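Local structure of tryptophanyl-tRNA synthetase (Cryptosporidium parvum Iowa II, 3HV0) at residues F26-I31 / S58-E63; D280-I285 / E354-T359. The protein probably catalyses the ATP-dependent attachment of L-tryptophan to its cognate tRNA as a class I aminoacyl-tRNA synthetase. All blocks are in the same frame, centred on the assembly; numbering follows the deposited sequence.

Contact 1 of 2, residues F26-I31 / S58-E63; sequences FGCKLI and SHRDFE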
ATOM      1  N   PHE A  26      27.553  -4.947  10.011  1.00 17.98           N
ATOM      2  CA  PHE A  26      26.095  -4.857   9.953  1.00 17.52           C
ATOM      3  C   PHE A  26      25.485  -4.954  11.347  1.00 16.75           C
ATOM      4  O   PHE A  26      24.442  -4.370  11.600  1.00 16.87           O
ATOM      5  CB  PHE A  26      25.522  -5.966   9.058  1.00 17.73           C
ATOM      6  CG  PHE A  26      25.469  -5.612   7.587  1.00 18.45           C
ATOM      7  CD1 PHE A  26      26.381  -4.721   7.018  1.00 18.62           C
ATOM      8  CD2 PHE A  26      24.509  -6.203   6.762  1.00 19.21           C
ATOM      9  CE1 PHE A  26      26.321  -4.412   5.664  1.00 18.91           C
ATOM     10  CE2 PHE A  26      24.444  -5.899   5.405  1.00 19.03           C
ATOM     11  CZ  PHE A  26      25.353  -5.005   4.857  1.00 19.25           C
ATOM     12  N   GLY A  27      26.147  -5.684  12.240  1.00 15.92           N
ATOM     13  CA  GLY A  27      25.686  -5.856  13.613  1.00 15.29           C
ATOM     14  C   GLY A  27      25.182  -7.257  13.903  1.00 14.74           C
ATOM     15  O   GLY A  27      24.466  -7.466  14.880  1.00 14.52           O
ATOM     16  N   CYS A  28      25.558  -8.222  13.064  1.00 14.12           N
ATOM     17  CA  CYS A  28      25.138  -9.607  13.248  1.00 13.82           C
ATOM     18  C   CYS A  28      26.041 -10.307  14.243  1.00 13.15           C
ATOM     19  O   CYS A  28      27.059  -9.765  14.647  1.00 13.30           O
ATOM     20  CB  CYS A  28      25.142 -10.364  11.916  1.00 13.85           C
ATOM     21  SG  CYS A  28      24.263  -9.504  10.578  1.00 14.10           S
ATOM     22  N   LYS A  29      25.635 -11.501  14.648  1.00 12.58           N
ATOM     23  CA  LYS A  29      26.441 -12.373  15.493  1.00 12.29           C
ATOM     24  C   LYS A  29      26.588 -13.713  14.777  1.00 11.68           C
ATOM     25  O   LYS A  29      25.668 -14.158  14.107  1.00 11.77           O
ATOM     26  CB  LYS A  29      25.760 -12.584  16.851  1.00 12.41           C
ATOM     27  CG  LYS A  29      26.247 -11.663  17.957  1.00 13.29           C
ATOM     28  CD  LYS A  29      25.133 -11.296  18.940  1.00 14.23           C
ATOM     29  CE  LYS A  29      25.596 -10.226  19.951  1.00 14.77           C
ATOM     30  NZ  LYS A  29      24.515  -9.233  20.291  1.00 14.56           N
ATOM     31  N   LEU A  30      27.740 -14.349  14.916  1.00 10.86           N
ATOM     32  CA  LEU A  30      27.900 -15.706  14.431  1.00 10.13           C
ATOM     33  C   LEU A  30      27.252 -16.696  15.395  1.00 10.03           C
ATOM     34  O   LEU A  30      27.255 -16.509  16.610  1.00 10.05           O
ATOM     35  CB  LEU A  30      29.367 -16.044  14.205  1.00  9.79           C
ATOM     36  CG  LEU A  30      29.853 -15.873  12.768  1.00  9.33           C
ATOM     37  CD1 LEU A  30      29.439 -14.537  12.190  1.00  8.38           C
ATOM     38  CD2 LEU A  30      31.361 -16.060  12.700  1.00  8.31           C
ATOM     39  N   ILE A  31      26.697 -17.755  14.823  1.00 10.09           N
ATOM     40  CA  ILE A  31      25.950 -18.762  15.553  1.00  9.88           C
ATOM     41  C   ILE A  31      26.974 -19.628  16.283  1.00 10.25           C
ATOM     42  O   ILE A  31      27.916 -20.135  15.674  1.00 10.43           O
ATOM     43  CB  ILE A  31      25.060 -19.587  14.580  1.00  9.56           C
ATOM     44  CG1 ILE A  31      24.007 -18.682  13.906  1.00  9.67           C
ATOM     45  CG2 ILE A  31      24.350 -20.704  15.301  1.00  9.46           C
ATOM     46  CD1 ILE A  31      23.221 -19.347  12.797  1.00  7.71           C
ATOM     47  N   SER A  58      24.683 -16.955  10.860  1.00 25.82           N
ATOM     48  CA  SER A  58      24.533 -15.637  11.443  1.00 25.65           C
ATOM     49  C   SER A  58      23.134 -15.443  12.026  1.00 25.26           C
ATOM     50  O   SER A  58      22.194 -16.112  11.599  1.00 25.05           O
ATOM     51  CB  SER A  58      24.809 -14.600  10.357  1.00 25.64           C
ATOM     52  OG  SER A  58      25.312 -13.419  10.922  1.00 27.65           O
ATOM     53  N   HIS A  59      23.006 -14.542  13.006  1.00 24.76           N
ATOM     54  CA  HIS A  59      21.709 -14.248  13.620  1.00 24.45           C
ATOM     55  C   HIS A  59      21.610 -12.866  14.275  1.00 24.58           C
ATOM     56  O   HIS A  59      22.605 -12.203  14.526  1.00 24.81           O
ATOM     57  CB  HIS A  59      21.378 -15.303  14.656  1.00 24.06           C
ATOM     58  CG  HIS A  59      22.190 -15.188  15.910  1.00 24.58           C
ATOM     59  ND1 HIS A  59      21.656 -14.758  17.106  1.00 23.61           N
ATOM     60  CD2 HIS A  59      23.502 -15.419  16.145  1.00 23.15           C
ATOM     61  CE1 HIS A  59      22.604 -14.748  18.025  1.00 23.53           C
ATOM     62  NE2 HIS A  59      23.731 -15.140  17.466  1.00 23.29           N
ATOM     63  N   ARG A  60      20.374 -12.445  14.520  1.00 24.84           N
ATOM     64  CA  ARG A  60      20.039 -11.355  15.435  1.00 24.54           C
ATOM     65  C   ARG A  60      19.006 -11.859  16.433  1.00 24.32           C
ATOM     66  O   ARG A  60      17.913 -12.256  16.053  1.00 23.48           O
ATOM     67  CB  ARG A  60      19.446 -10.178  14.671  1.00 24.76           C
ATOM     68  CG  ARG A  60      20.352  -9.658  13.603  1.00 25.49           C
ATOM     69  CD  ARG A  60      19.874  -8.349  12.985  1.00 25.72           C
ATOM     70  NE  ARG A  60      21.024  -7.450  12.865  1.00 27.54           N
ATOM     71  CZ  ARG A  60      21.283  -6.650  11.837  1.00 28.69           C
ATOM     72  NH1 ARG A  60      20.466  -6.591  10.795  1.00 31.70           N
ATOM     73  NH2 ARG A  60      22.368  -5.891  11.860  1.00 28.23           N
ATOM     74  N   ASP A  61      19.376 -11.865  17.707  1.00 24.73           N
ATOM     75  CA  ASP A  61      18.486 -12.235  18.813  1.00 24.95           C
ATOM     76  C   ASP A  61      17.799 -13.578  18.618  1.00 25.00           C
ATOM     77  O   ASP A  61      16.649 -13.745  19.040  1.00 25.55           O
ATOM     78  CB  ASP A  61      17.431 -11.140  19.067  1.00 25.13           C
ATOM     79  CG  ASP A  61      18.031  -9.851  19.616  1.00 25.27           C
ATOM     80  OD1 ASP A  61      19.200  -9.821  20.029  1.00 25.86           O
ATOM     81  OD2 ASP A  61      17.317  -8.843  19.634  1.00 27.09           O
ATOM     82  N   PHE A  62      18.490 -14.515  17.966  1.00 24.74           N
ATOM     83  CA  PHE A  62      18.064 -15.908  17.945  1.00 24.80           C
ATOM     84  C   PHE A  62      18.088 -16.474  19.365  1.00 25.01           C
ATOM     85  O   PHE A  62      17.283 -17.320  19.697  1.00 25.32           O
ATOM     86  CB  PHE A  62      18.960 -16.740  17.024  1.00 24.84           C
ATOM     87  CG  PHE A  62      18.587 -18.210  16.954  1.00 24.91           C
ATOM     88  CD1 PHE A  62      17.404 -18.620  16.355  1.00 24.61           C
ATOM     89  CD2 PHE A  62      19.427 -19.176  17.477  1.00 25.39           C
ATOM     90  CE1 PHE A  62      17.063 -19.954  16.294  1.00 24.44           C
ATOM     91  CE2 PHE A  62      19.090 -20.524  17.415  1.00 25.05           C
ATOM     92  CZ  PHE A  62      17.905 -20.911  16.835  1.00 25.17           C
ATOM     93  N   GLU A  63      18.997 -15.999  20.205  1.00 25.27           N
ATOM     94  CA  GLU A  63      19.026 -16.441  21.622  1.00 26.04           C
ATOM     95  C   GLU A  63      17.728 -16.050  22.370  1.00 26.05           C
ATOM     96  O   GLU A  63      17.313 -16.739  23.284  1.00 25.83           O
ATOM     97  CB  GLU A  63      20.307 -15.977  22.359  1.00 25.84           C
ATOM     98  CG  GLU A  63      20.382 -14.503  22.786  1.00 27.03           C
ATOM     99  CD  GLU A  63      20.438 -13.529  21.626  1.00 29.64           C
ATOM    100  OE1 GLU A  63      20.759 -13.970  20.496  1.00 28.63           O
ATOM    101  OE2 GLU A  63      20.147 -12.322  21.853  1.00 31.57           O
TER
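This contact forms the edge of the Rossmann-fold sheet of a class I synthetase, where short strand 29-30 runs antiparallel to strand 56-60, which itself pairs with strand 250-254. K29 and H59 are the hydrogen-bonded pair: K29 N donates to H59 O at 3.1 Å, and H59 N to K29 O at 2.9 Å. L30 and S58 follow as a non-hydrogen-bonded pair, their side chains on the opposite face from K29 and H59. A second donor reaches K29 O, since S58 OG, turned anti to its own N (chi1 -151°), approaches from above the carbonyl plane at 3.3 Å; S58 OG also packs against C28 CB. I31 lays CD1 against S58 N at 3.4 Å and its flank along strand 250-254 at I252. Upstream, G27, following helix 22-25, closes it with a Schellman motif at a positive phi that calls for glycine. The R60 side chain reaches back to this turn, with C28 SG over one face of its guanidinium. F26 O lies near the guanidinium plane, 2.6 Å from NH2, but the angle is too poor for a hydrogen bond; the salt bridge of R60 is made by NH1 with D231, on helix 231-240. The R60 side chain lies about 12 Å from bound tryptophan. With CG of H59 between backbone N and carbonyl carbon (chi1 73°), the imidazole stands beside K29, NE2 3.3 Å from K29 CB. Its rotation is fixed at the other nitrogen: F62 N, near the ring plane, donates to H59 ND1 at 3.3 Å.

Contact 2 of 2, residues D280-I285 / E354-T359; sequences DNEESI and ELVKLT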
ATOM      1  N   ASP A 280      13.836 -28.807 -13.448  1.00 21.75           N
ATOM      2  CA  ASP A 280      14.764 -29.215 -14.505  1.00 21.66           C
ATOM      3  C   ASP A 280      14.855 -30.737 -14.582  1.00 21.50           C
ATOM      4  O   ASP A 280      14.911 -31.423 -13.556  1.00 21.49           O
ATOM      5  CB  ASP A 280      16.175 -28.639 -14.280  1.00 21.63           C
ATOM      6  CG  ASP A 280      16.377 -27.275 -14.921  1.00 21.61           C
ATOM      7  OD1 ASP A 280      15.565 -26.863 -15.771  1.00 20.97           O
ATOM      8  OD2 ASP A 280      17.384 -26.617 -14.585  1.00 22.49           O
ATOM      9  N   ASN A 281      14.873 -31.252 -15.811  1.00 21.38           N
ATOM     10  CA  ASN A 281      15.101 -32.676 -16.041  1.00 21.25           C
ATOM     11  C   ASN A 281      16.590 -33.000 -15.919  1.00 21.26           C
ATOM     12  O   ASN A 281      17.416 -32.097 -15.851  1.00 20.89           O
ATOM     13  CB  ASN A 281      14.523 -33.125 -17.400  1.00 20.97           C
ATOM     14  CG  ASN A 281      15.159 -32.415 -18.587  1.00 20.92           C
ATOM     15  OD1 ASN A 281      16.310 -31.983 -18.531  1.00 20.66           O
ATOM     16  ND2 ASN A 281      14.413 -32.311 -19.680  1.00 20.15           N
ATOM     17  N   GLU A 282      16.913 -34.289 -15.909  1.00 21.66           N
ATOM     18  CA  GLU A 282      18.300 -34.768 -15.784  1.00 22.00           C
ATOM     19  C   GLU A 282      19.248 -34.135 -16.809  1.00 21.94           C
ATOM     20  O   GLU A 282      20.367 -33.761 -16.479  1.00 22.10           O
ATOM     21  CB  GLU A 282      18.353 -36.299 -15.922  1.00 22.14           C
ATOM     22  CG  GLU A 282      19.542 -36.950 -15.216  1.00 22.66           C
ATOM     23  CD  GLU A 282      19.455 -38.475 -15.158  1.00 23.34           C
ATOM     24  OE1 GLU A 282      18.477 -39.052 -15.687  1.00 24.21           O
ATOM     25  OE2 GLU A 282      20.369 -39.100 -14.574  1.00 23.30           O
ATOM     26  N   GLU A 283      18.798 -34.014 -18.048  1.00 22.09           N
ATOM     27  CA  GLU A 283      19.654 -33.494 -19.114  1.00 22.32           C
ATOM     28  C   GLU A 283      19.960 -32.014 -18.907  1.00 22.21           C
ATOM     29  O   GLU A 283      21.110 -31.597 -19.033  1.00 22.07           O
ATOM     30  CB  GLU A 283      19.032 -33.737 -20.497  1.00 22.43           C
ATOM     31  CG  GLU A 283      19.239 -35.162 -21.046  1.00 23.09           C
ATOM     32  CD  GLU A 283      18.322 -36.217 -20.425  1.00 23.95           C
ATOM     33  OE1 GLU A 283      17.381 -35.858 -19.670  1.00 24.59           O
ATOM     34  OE2 GLU A 283      18.543 -37.417 -20.715  1.00 24.96           O
ATOM     35  N   SER A 284      18.935 -31.230 -18.587  1.00 22.22           N
ATOM     36  CA  SER A 284      19.124 -29.813 -18.233  1.00 22.30           C
ATOM     37  C   SER A 284      20.154 -29.635 -17.121  1.00 22.30           C
ATOM     38  O   SER A 284      21.026 -28.770 -17.207  1.00 22.29           O
ATOM     39  CB  SER A 284      17.800 -29.167 -17.803  1.00 22.24           C
ATOM     40  OG  SER A 284      17.250 -28.389 -18.853  1.00 22.70           O
ATOM     41  N   ILE A 285      20.033 -30.454 -16.080  1.00 22.43           N
ATOM     42  CA  ILE A 285      20.926 -30.414 -14.931  1.00 22.38           C
ATOM     43  C   ILE A 285      22.377 -30.704 -15.339  1.00 22.47           C
ATOM     44  O   ILE A 285      23.275 -29.902 -15.055  1.00 22.16           O
ATOM     45  CB  ILE A 285      20.448 -31.397 -13.827  1.00 22.43           C
ATOM     46  CG1 ILE A 285      19.192 -30.831 -13.145  1.00 22.53           C
ATOM     47  CG2 ILE A 285      21.562 -31.678 -12.806  1.00 22.60           C
ATOM     48  CD1 ILE A 285      18.656 -31.681 -12.007  1.00 22.47           C
ATOM     49  N   GLU A 354      23.174 -36.185  -7.186  1.00 25.74           N
ATOM     50  CA  GLU A 354      22.568 -35.616  -5.968  1.00 25.76           C
ATOM     51  C   GLU A 354      21.455 -34.622  -6.297  1.00 25.53           C
ATOM     52  O   GLU A 354      20.370 -34.677  -5.713  1.00 25.32           O
ATOM     53  CB  GLU A 354      23.623 -34.928  -5.100  1.00 25.79           C
ATOM     54  CG  GLU A 354      24.503 -35.889  -4.307  1.00 26.84           C
ATOM     55  CD  GLU A 354      23.781 -36.572  -3.140  1.00 27.36           C
ATOM     56  OE1 GLU A 354      22.981 -35.920  -2.444  1.00 28.46           O
ATOM     57  OE2 GLU A 354      24.037 -37.765  -2.900  1.00 27.87           O
ATOM     58  N   LEU A 355      21.737 -33.718  -7.231  1.00 25.48           N
ATOM     59  CA  LEU A 355      20.755 -32.736  -7.682  1.00 25.66           C
ATOM     60  C   LEU A 355      19.480 -33.362  -8.254  1.00 25.85           C
ATOM     61  O   LEU A 355      18.388 -32.832  -8.032  1.00 25.79           O
ATOM     62  CB  LEU A 355      21.356 -31.778  -8.719  1.00 25.60           C
ATOM     63  CG  LEU A 355      22.120 -30.575  -8.171  1.00 25.58           C
ATOM     64  CD1 LEU A 355      22.595 -29.687  -9.302  1.00 25.16           C
ATOM     65  CD2 LEU A 355      21.240 -29.783  -7.196  1.00 25.00           C
ATOM     66  N   VAL A 356      19.607 -34.472  -8.986  1.00 25.97           N
ATOM     67  CA  VAL A 356      18.435 -35.074  -9.632  1.00 26.07           C
ATOM     68  C   VAL A 356      17.632 -35.930  -8.652  1.00 26.20           C
ATOM     69  O   VAL A 356      16.409 -36.019  -8.766  1.00 26.02           O
ATOM     70  CB  VAL A 356      18.787 -35.887 -10.880  1.00 25.94           C
ATOM     71  CG1 VAL A 356      19.717 -35.084 -11.778  1.00 25.68           C
ATOM     72  CG2 VAL A 356      19.377 -37.215 -10.495  1.00 26.48           C
ATOM     73  N   LYS A 357      18.321 -36.554  -7.698  1.00 26.38           N
ATOM     74  CA  LYS A 357      17.650 -37.187  -6.564  1.00 26.53           C
ATOM     75  C   LYS A 357      16.816 -36.142  -5.833  1.00 26.76           C
ATOM     76  O   LYS A 357      15.637 -36.366  -5.570  1.00 27.03           O
ATOM     77  CB  LYS A 357      18.658 -37.814  -5.600  1.00 26.51           C
ATOM     78  N   LEU A 358      17.428 -34.997  -5.526  1.00 26.91           N
ATOM     79  CA  LEU A 358      16.721 -33.885  -4.876  1.00 27.14           C
ATOM     80  C   LEU A 358      15.555 -33.383  -5.725  1.00 27.22           C
ATOM     81  O   LEU A 358      14.438 -33.221  -5.240  1.00 27.36           O
ATOM     82  CB  LEU A 358      17.676 -32.717  -4.621  1.00 27.08           C
ATOM     83  CG  LEU A 358      17.120 -31.512  -3.861  1.00 26.99           C
ATOM     84  CD1 LEU A 358      16.940 -31.855  -2.389  1.00 27.28           C
ATOM     85  CD2 LEU A 358      18.031 -30.309  -4.005  1.00 27.52           C
ATOM     86  N   THR A 359      15.843 -33.143  -6.997  1.00 27.26           N
ATOM     87  CA  THR A 359      14.917 -32.486  -7.897  1.00 27.20           C
ATOM     88  C   THR A 359      13.766 -33.425  -8.294  1.00 26.74           C
ATOM     89  O   THR A 359      12.665 -32.977  -8.597  1.00 26.70           O
ATOM     90  CB  THR A 359      15.675 -31.938  -9.132  1.00 27.19           C
ATOM     91  OG1 THR A 359      15.346 -30.554  -9.328  1.00 28.99           O
ATOM     92  CG2 THR A 359      15.389 -32.767 -10.378  1.00 27.47           C
TER
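D280 and T359 meet through the flat peptide carbonyl of D280: T359 CG2 lies beyond D280 O, roughly in line with the C=O bond, at 3.5 Å. The carboxylate of D280 turns elsewhere, OD2 taking a salt bridge from K288 and a hydrogen bond from F277 N. The carboxylate of E282 ends an extended chain beyond the contact; CG anti to the backbone N (chi1 -154°) brings the aliphatic part of that chain across V356, E282 CG to V356 CG1 at 3.9 Å. The amide of N281 serves its own helix: OD1 receives S284 N at 2.7 Å in a nearly straight bond (170°), the N-cap that starts helix 282-292. Between the two segments the interface is mainly apolar. I285 points into helix 344-367 and uses both branches. I285 CD1 touches V356 CG1 at 3.6 Å and meets T359 CG2 tip to tip at 3.8 Å. I285 CG2, the branch anti to its backbone N, lies against L355 CB at 4.1 Å and also borders V356. The I285 side chain is thus bordered by three residues, L355, V356 and T359, spaced along one stripe of the longer helix, while V356 CG1 in turn sits between E282 and I285. The hydroxyl of T359 is satisfied from outside the two segments: OG1 bonds to V278 O, tying the chain just before D280 to the helix, next to the methyl contact. I276, in the loop ahead of helix 282-292, touches both I285 and L355 and extends the apolar cluster. The contact therefore packs the first turn of helix 282-292 on the side of helix 344-367 and joins the incoming loop to it.

In the fold
Both segments of contact 1 come before contact 2 along the chain, and they lie on opposite sides of the chain's centre, their centres 34 Å apart and nearest atoms about 21 Å apart. They share no helix or strand. Contact 1 belongs to the edge of the mixed sheet, with strand 250-254 next. Leaving that strand, the chain passes through the unmodelled region 260-272, which holds a KMSAS sequence matching the class I KMSKS signature, before reaching contact 2. This chain is the C-terminal piece of a longer protein: contact 1 belongs to its class I catalytic domain, which holds tryptophan, and contact 2 to the helices that follow, probably concerned with tRNA recognition as in relatives.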